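Local coordinates for protein TsrE (Streptomyces laurentii, PDB 7CWW) that is probably a cyclase of thiopeptide antibiotic biosynthesis, related to the C-terminal part of lantibiotic dehydratases, at residues P14-L22 / Y44-L55. Sequence-based numbering, arbitrary orientation.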
ATOM      1  N   PRO A  14     -11.701  16.526   7.394  1.00 29.79           N
ATOM      2  CA  PRO A  14     -10.991  16.440   6.110  1.00 30.99           C
ATOM      3  C   PRO A  14      -9.585  15.855   6.233  1.00 31.79           C
ATOM      4  O   PRO A  14      -8.981  15.927   7.308  1.00 28.74           O
ATOM      5  CB  PRO A  14     -10.939  17.905   5.649  1.00 34.11           C
ATOM      6  CG  PRO A  14     -12.175  18.519   6.258  1.00 36.31           C
ATOM      7  CD  PRO A  14     -12.283  17.876   7.606  1.00 33.92           C
ATOM      8  N   TRP A  15      -9.057  15.291   5.135  1.00 27.20           N
ATOM      9  CA  TRP A  15      -7.744  14.644   5.168  1.00 28.06           C
ATOM     10  C   TRP A  15      -6.661  15.569   5.712  1.00 32.04           C
ATOM     11  O   TRP A  15      -5.797  15.141   6.485  1.00 32.36           O
ATOM     12  CB  TRP A  15      -7.339  14.167   3.770  1.00 27.17           C
ATOM     13  CG  TRP A  15      -8.293  13.215   3.116  1.00 28.46           C
ATOM     14  CD1 TRP A  15      -9.115  13.480   2.047  1.00 29.53           C
ATOM     15  CD2 TRP A  15      -8.508  11.842   3.456  1.00 30.66           C
ATOM     16  NE1 TRP A  15      -9.842  12.358   1.720  1.00 30.03           N
ATOM     17  CE2 TRP A  15      -9.480  11.334   2.560  1.00 31.09           C
ATOM     18  CE3 TRP A  15      -7.980  10.989   4.435  1.00 35.13           C
ATOM     19  CZ2 TRP A  15      -9.928  10.007   2.608  1.00 29.61           C
ATOM     20  CZ3 TRP A  15      -8.428   9.668   4.489  1.00 34.42           C
ATOM     21  CH2 TRP A  15      -9.393   9.192   3.576  1.00 38.53           C
ATOM     22  N   SER A  16      -6.654  16.833   5.282  1.00 28.60           N
ATOM     23  CA  SER A  16      -5.580  17.729   5.707  1.00 34.48           C
ATOM     24  C   SER A  16      -5.660  18.010   7.205  1.00 38.40           C
ATOM     25  O   SER A  16      -4.627  18.134   7.877  1.00 33.85           O
ATOM     26  CB  SER A  16      -5.642  19.033   4.918  1.00 42.39           C
ATOM     27  OG  SER A  16      -6.821  19.751   5.254  1.00 47.41           O
ATOM     28  N   VAL A  17      -6.881  18.104   7.741  1.00 33.24           N
ATOM     29  CA  VAL A  17      -7.061  18.336   9.169  1.00 30.71           C
ATOM     30  C   VAL A  17      -6.656  17.100   9.967  1.00 31.31           C
ATOM     31  O   VAL A  17      -6.110  17.222  11.073  1.00 33.90           O
ATOM     32  CB  VAL A  17      -8.515  18.751   9.448  1.00 32.67           C
ATOM     33  CG1 VAL A  17      -8.741  18.987  10.945  1.00 31.01           C
ATOM     34  CG2 VAL A  17      -8.863  20.006   8.651  1.00 35.23           C
ATOM     35  N   GLN A  18      -6.896  15.898   9.427  1.00 26.63           N
ATOM     36  CA  GLN A  18      -6.394  14.688  10.074  1.00 24.74           C
ATOM     37  C   GLN A  18      -4.894  14.768  10.278  1.00 29.18           C
ATOM     38  O   GLN A  18      -4.373  14.345  11.314  1.00 31.78           O
ATOM     39  CB  GLN A  18      -6.719  13.448   9.241  1.00 26.39           C
ATOM     40  CG  GLN A  18      -8.210  13.171   9.072  1.00 24.83           C
ATOM     41  CD  GLN A  18      -8.418  12.024   8.127  1.00 26.15           C
ATOM     42  OE1 GLN A  18      -7.501  11.233   7.907  1.00 26.19           O
ATOM     43  NE2 GLN A  18      -9.618  11.921   7.551  1.00 26.84           N
ATOM     44  N   GLU A  19      -4.178  15.287   9.282  1.00 32.79           N
ATOM     45  CA  GLU A  19      -2.726  15.346   9.376  1.00 32.84           C
ATOM     46  C   GLU A  19      -2.299  16.303  10.483  1.00 32.71           C
ATOM     47  O   GLU A  19      -1.455  15.960  11.320  1.00 33.70           O
ATOM     48  CB  GLU A  19      -2.149  15.762   8.020  1.00 34.75           C
ATOM     49  CG  GLU A  19      -0.638  15.873   7.955  1.00 33.93           C
ATOM     50  CD  GLU A  19      -0.163  16.203   6.546  1.00 37.46           C
ATOM     51  OE1 GLU A  19      -0.634  15.538   5.589  1.00 34.80           O
ATOM     52  OE2 GLU A  19       0.648  17.150   6.399  1.00 41.31           O
ATOM     53  N   ASP A  20      -2.875  17.515  10.499  1.00 32.06           N
ATOM     54  CA  ASP A  20      -2.589  18.481  11.564  1.00 32.31           C
ATOM     55  C   ASP A  20      -2.856  17.887  12.947  1.00 32.05           C
ATOM     56  O   ASP A  20      -2.030  18.007  13.858  1.00 31.53           O
ATOM     57  CB  ASP A  20      -3.435  19.747  11.374  1.00 38.71           C
ATOM     58  CG  ASP A  20      -3.067  20.526  10.118  1.00 48.19           C
ATOM     59  OD1 ASP A  20      -1.878  20.524   9.721  1.00 49.58           O
ATOM     60  OD2 ASP A  20      -3.976  21.149   9.530  1.00 51.07           O
ATOM     61  N   LEU A  21      -4.026  17.260  13.125  1.00 32.07           N
ATOM     62  CA  LEU A  21      -4.363  16.667  14.420  1.00 31.38           C
ATOM     63  C   LEU A  21      -3.383  15.570  14.796  1.00 30.19           C
ATOM     64  O   LEU A  21      -2.992  15.431  15.963  1.00 33.23           O
ATOM     65  CB  LEU A  21      -5.781  16.102  14.382  1.00 32.10           C
ATOM     66  CG  LEU A  21      -6.907  17.120  14.340  1.00 30.73           C
ATOM     67  CD1 LEU A  21      -8.229  16.410  14.056  1.00 33.56           C
ATOM     68  CD2 LEU A  21      -6.935  17.865  15.665  1.00 35.03           C
ATOM     69  N   LEU A  22      -2.992  14.763  13.821  1.00 29.52           N
ATOM     70  CA  LEU A  22      -2.065  13.673  14.087  1.00 30.97           C
ATOM     71  C   LEU A  22      -0.710  14.202  14.545  1.00 32.05           C
ATOM     72  O   LEU A  22      -0.173  13.765  15.574  1.00 33.70           O
ATOM     73  CB  LEU A  22      -1.935  12.826  12.823  1.00 30.60           C
ATOM     74  CG  LEU A  22      -1.199  11.497  12.828  1.00 33.88           C
ATOM     75  CD1 LEU A  22      -1.667  10.590  13.957  1.00 32.74           C
ATOM     76  CD2 LEU A  22      -1.464  10.846  11.482  1.00 35.10           C
ATOM     77  N   TYR A  44      -2.291   4.412  14.117  1.00 25.71           N
ATOM     78  CA  TYR A  44      -3.385   5.145  13.491  1.00 24.31           C
ATOM     79  C   TYR A  44      -3.650   4.567  12.112  1.00 21.66           C
ATOM     80  O   TYR A  44      -2.768   3.965  11.494  1.00 24.38           O
ATOM     81  CB  TYR A  44      -3.101   6.668  13.371  1.00 25.70           C
ATOM     82  CG  TYR A  44      -2.188   7.038  12.211  1.00 30.87           C
ATOM     83  CD1 TYR A  44      -2.706   7.321  10.946  1.00 30.27           C
ATOM     84  CD2 TYR A  44      -0.801   7.115  12.387  1.00 26.88           C
ATOM     85  CE1 TYR A  44      -1.858   7.648   9.868  1.00 26.26           C
ATOM     86  CE2 TYR A  44       0.053   7.462  11.321  1.00 25.12           C
ATOM     87  CZ  TYR A  44      -0.482   7.725  10.073  1.00 26.26           C
ATOM     88  OH  TYR A  44       0.342   8.059   9.015  1.00 28.82           O
ATOM     89  N   LEU A  45      -4.891   4.725  11.656  1.00 21.27           N
ATOM     90  CA  LEU A  45      -5.267   4.470  10.275  1.00 27.42           C
ATOM     91  C   LEU A  45      -6.022   5.688   9.776  1.00 24.39           C
ATOM     92  O   LEU A  45      -6.538   6.484  10.562  1.00 25.51           O
ATOM     93  CB  LEU A  45      -6.155   3.208  10.109  1.00 26.67           C
ATOM     94  CG  LEU A  45      -5.546   1.859  10.517  1.00 25.19           C
ATOM     95  CD1 LEU A  45      -6.580   0.715  10.401  1.00 23.74           C
ATOM     96  CD2 LEU A  45      -4.257   1.538   9.701  1.00 23.02           C
ATOM     97  N   ARG A  46      -6.078   5.837   8.461  1.00 24.93           N
ATOM     98  CA  ARG A  46      -6.916   6.862   7.858  1.00 24.77           C
ATOM     99  C   ARG A  46      -7.830   6.168   6.868  1.00 29.39           C
ATOM    100  O   ARG A  46      -7.360   5.428   5.996  1.00 27.02           O
ATOM    101  CB  ARG A  46      -6.080   7.946   7.194  1.00 31.25           C
ATOM    102  CG  ARG A  46      -5.250   8.714   8.233  1.00 39.88           C
ATOM    103  CD  ARG A  46      -4.124   9.471   7.594  1.00 35.36           C
ATOM    104  NE  ARG A  46      -4.559  10.769   7.091  1.00 29.50           N
ATOM    105  CZ  ARG A  46      -3.791  11.566   6.355  1.00 30.69           C
ATOM    106  NH1 ARG A  46      -4.249  12.738   5.930  1.00 31.09           N
ATOM    107  NH2 ARG A  46      -2.562  11.194   6.059  1.00 28.17           N
ATOM    108  N   GLU A  47      -9.136   6.346   7.053  1.00 23.21           N
ATOM    109  CA  GLU A  47     -10.114   5.591   6.288  1.00 22.85           C
ATOM    110  C   GLU A  47     -11.232   6.549   5.893  1.00 28.04           C
ATOM    111  O   GLU A  47     -11.159   7.755   6.153  1.00 28.88           O
ATOM    112  CB  GLU A  47     -10.620   4.389   7.100  1.00 25.13           C
ATOM    113  CG  GLU A  47      -9.528   3.519   7.704  1.00 32.01           C
ATOM    114  CD  GLU A  47     -10.097   2.291   8.398  1.00 38.80           C
ATOM    115  OE1 GLU A  47     -10.544   1.362   7.684  1.00 43.42           O
ATOM    116  OE2 GLU A  47     -10.104   2.264   9.649  1.00 33.20           O
ATOM    117  N   ASN A  48     -12.296   6.009   5.305  1.00 27.69           N
ATOM    118  CA  ASN A  48     -13.381   6.842   4.796  1.00 27.60           C
ATOM    119  C   ASN A  48     -14.672   6.046   4.861  1.00 29.00           C
ATOM    120  O   ASN A  48     -14.689   4.869   4.500  1.00 30.04           O
ATOM    121  CB  ASN A  48     -13.084   7.282   3.356  1.00 27.79           C
ATOM    122  CG  ASN A  48     -14.067   8.315   2.833  1.00 32.23           C
ATOM    123  OD1 ASN A  48     -15.152   8.508   3.385  1.00 29.22           O
ATOM    124  ND2 ASN A  48     -13.684   8.983   1.749  1.00 28.92           N
ATOM    125  N   HIS A  49     -15.748   6.694   5.313  1.00 28.06           N
ATOM    126  CA  HIS A  49     -17.084   6.106   5.268  1.00 27.06           C
ATOM    127  C   HIS A  49     -18.041   7.117   4.656  1.00 29.35           C
ATOM    128  O   HIS A  49     -18.209   8.220   5.194  1.00 26.25           O
ATOM    129  CB  HIS A  49     -17.570   5.688   6.663  1.00 30.11           C
ATOM    130  CG  HIS A  49     -18.857   4.913   6.642  1.00 30.28           C
ATOM    131  ND1 HIS A  49     -18.924   3.596   6.239  1.00 26.21           N
ATOM    132  CD2 HIS A  49     -20.124   5.272   6.965  1.00 26.49           C
ATOM    133  CE1 HIS A  49     -20.175   3.175   6.313  1.00 32.05           C
ATOM    134  NE2 HIS A  49     -20.924   4.171   6.754  1.00 28.45           N
ATOM    135  N   GLY A  50     -18.654   6.753   3.525  1.00 24.00           N
ATOM    136  CA  GLY A  50     -19.718   7.578   2.954  1.00 26.22           C
ATOM    137  C   GLY A  50     -19.298   8.980   2.567  1.00 28.24           C
ATOM    138  O   GLY A  50     -20.108   9.914   2.657  1.00 30.43           O
ATOM    139  N   GLY A  51     -18.058   9.156   2.118  1.00 26.98           N
ATOM    140  CA  GLY A  51     -17.596  10.492   1.791  1.00 25.75           C
ATOM    141  C   GLY A  51     -17.277  11.323   3.012  1.00 30.17           C
ATOM    142  O   GLY A  51     -17.302  12.556   2.944  1.00 29.82           O
ATOM    143  N   ARG A  52     -17.014  10.679   4.148  1.00 23.16           N
ATOM    144  CA  ARG A  52     -16.544  11.352   5.358  1.00 23.32           C
ATOM    145  C   ARG A  52     -15.226  10.699   5.758  1.00 24.45           C
ATOM    146  O   ARG A  52     -15.205   9.693   6.488  1.00 24.59           O
ATOM    147  CB  ARG A  52     -17.575  11.272   6.478  1.00 25.66           C
ATOM    148  CG  ARG A  52     -18.806  12.171   6.239  1.00 26.29           C
ATOM    149  CD  ARG A  52     -18.427  13.662   6.289  1.00 27.20           C
ATOM    150  NE  ARG A  52     -17.814  14.005   7.571  1.00 28.51           N
ATOM    151  CZ  ARG A  52     -18.512  14.323   8.660  1.00 31.77           C
ATOM    152  NH1 ARG A  52     -19.845  14.357   8.618  1.00 28.29           N
ATOM    153  NH2 ARG A  52     -17.882  14.604   9.792  1.00 27.67           N
ATOM    154  N   PRO A  53     -14.105  11.219   5.273  1.00 24.19           N
ATOM    155  CA  PRO A  53     -12.793  10.721   5.718  1.00 25.91           C
ATOM    156  C   PRO A  53     -12.651  10.779   7.234  1.00 29.14           C
ATOM    157  O   PRO A  53     -13.211  11.662   7.891  1.00 26.95           O
ATOM    158  CB  PRO A  53     -11.806  11.683   5.043  1.00 27.85           C
ATOM    159  CG  PRO A  53     -12.561  12.275   3.884  1.00 28.75           C
ATOM    160  CD  PRO A  53     -14.003  12.330   4.310  1.00 25.21           C
ATOM    161  N   PHE A  54     -11.888   9.837   7.803  1.00 25.17           N
ATOM    162  CA  PHE A  54     -11.655   9.920   9.236  1.00 23.57           C
ATOM    163  C   PHE A  54     -10.285   9.371   9.609  1.00 29.32           C
ATOM    164  O   PHE A  54      -9.717   8.506   8.930  1.00 23.72           O
ATOM    165  CB  PHE A  54     -12.757   9.217  10.064  1.00 21.62           C
ATOM    166  CG  PHE A  54     -12.876   7.724   9.833  1.00 26.11           C
ATOM    167  CD1 PHE A  54     -12.187   6.819  10.637  1.00 25.38           C
ATOM    168  CD2 PHE A  54     -13.743   7.225   8.865  1.00 27.50           C
ATOM    169  CE1 PHE A  54     -12.321   5.433  10.449  1.00 24.60           C
ATOM    170  CE2 PHE A  54     -13.890   5.853   8.675  1.00 25.84           C
ATOM    171  CZ  PHE A  54     -13.182   4.954   9.471  1.00 24.98           C
ATOM    172  N   LEU A  55      -9.748   9.947  10.681  1.00 28.25           N
ATOM    173  CA  LEU A  55      -8.560   9.460  11.360  1.00 27.66           C
ATOM    174  C   LEU A  55      -8.993   8.510  12.466  1.00 28.67           C
ATOM    175  O   LEU A  55      -9.859   8.855  13.283  1.00 26.91           O
ATOM    176  CB  LEU A  55      -7.773  10.630  11.953  1.00 23.58           C
ATOM    177  CG  LEU A  55      -6.549  10.311  12.812  1.00 26.29           C
ATOM    178  CD1 LEU A  55      -5.443   9.715  11.925  1.00 21.42           C
ATOM    179  CD2 LEU A  55      -6.054  11.563  13.538  1.00 28.35           C
TER
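Q18 lies along L55 and ends against R46, reaching from the first turn of helix 15-35 onto two neighbouring strands. Its CB lies 4.1 Å from L55 CB and equally far from R46 NE; CG, set beside the backbone N at chi1 -63°, comes 3.9 Å from L55 CB. The chain is extended beyond CG, carrying CD over the backbone joining F54 to L55. At the tip the amide divides its contacts: Q18 OE1 accepts a hydrogen bond from R46 NE at 3.1 Å, nearly straight at 166° and in the guanidinium plane, while NE2 donates to the carbonyl of V13 just ahead of the helix.

The helix packs on a hairpin, strands 39-49 and 52-61 joined by a type I' turn from H49 to R52 with G50 and G51 at its centre; with strand 5-11 these form a three-stranded antiparallel sheet. The short segments 15-22 and 52-55 run nearly parallel.

At the helix start, P53 CB sits over the W15 six-membered ring, 3.4 Å from its centroid and 13° off the normal, a CH-pi contact. R46 NH1 adds a weak, bent hydrogen bond to W15 O, while R46 NH2 donates a hydrogen bond to R326 O. Farther along, L22 CD2 stands over the Y44 ring centre, 3.5 Å from the centroid; beyond, L22 also meets L121 of helix 106-127.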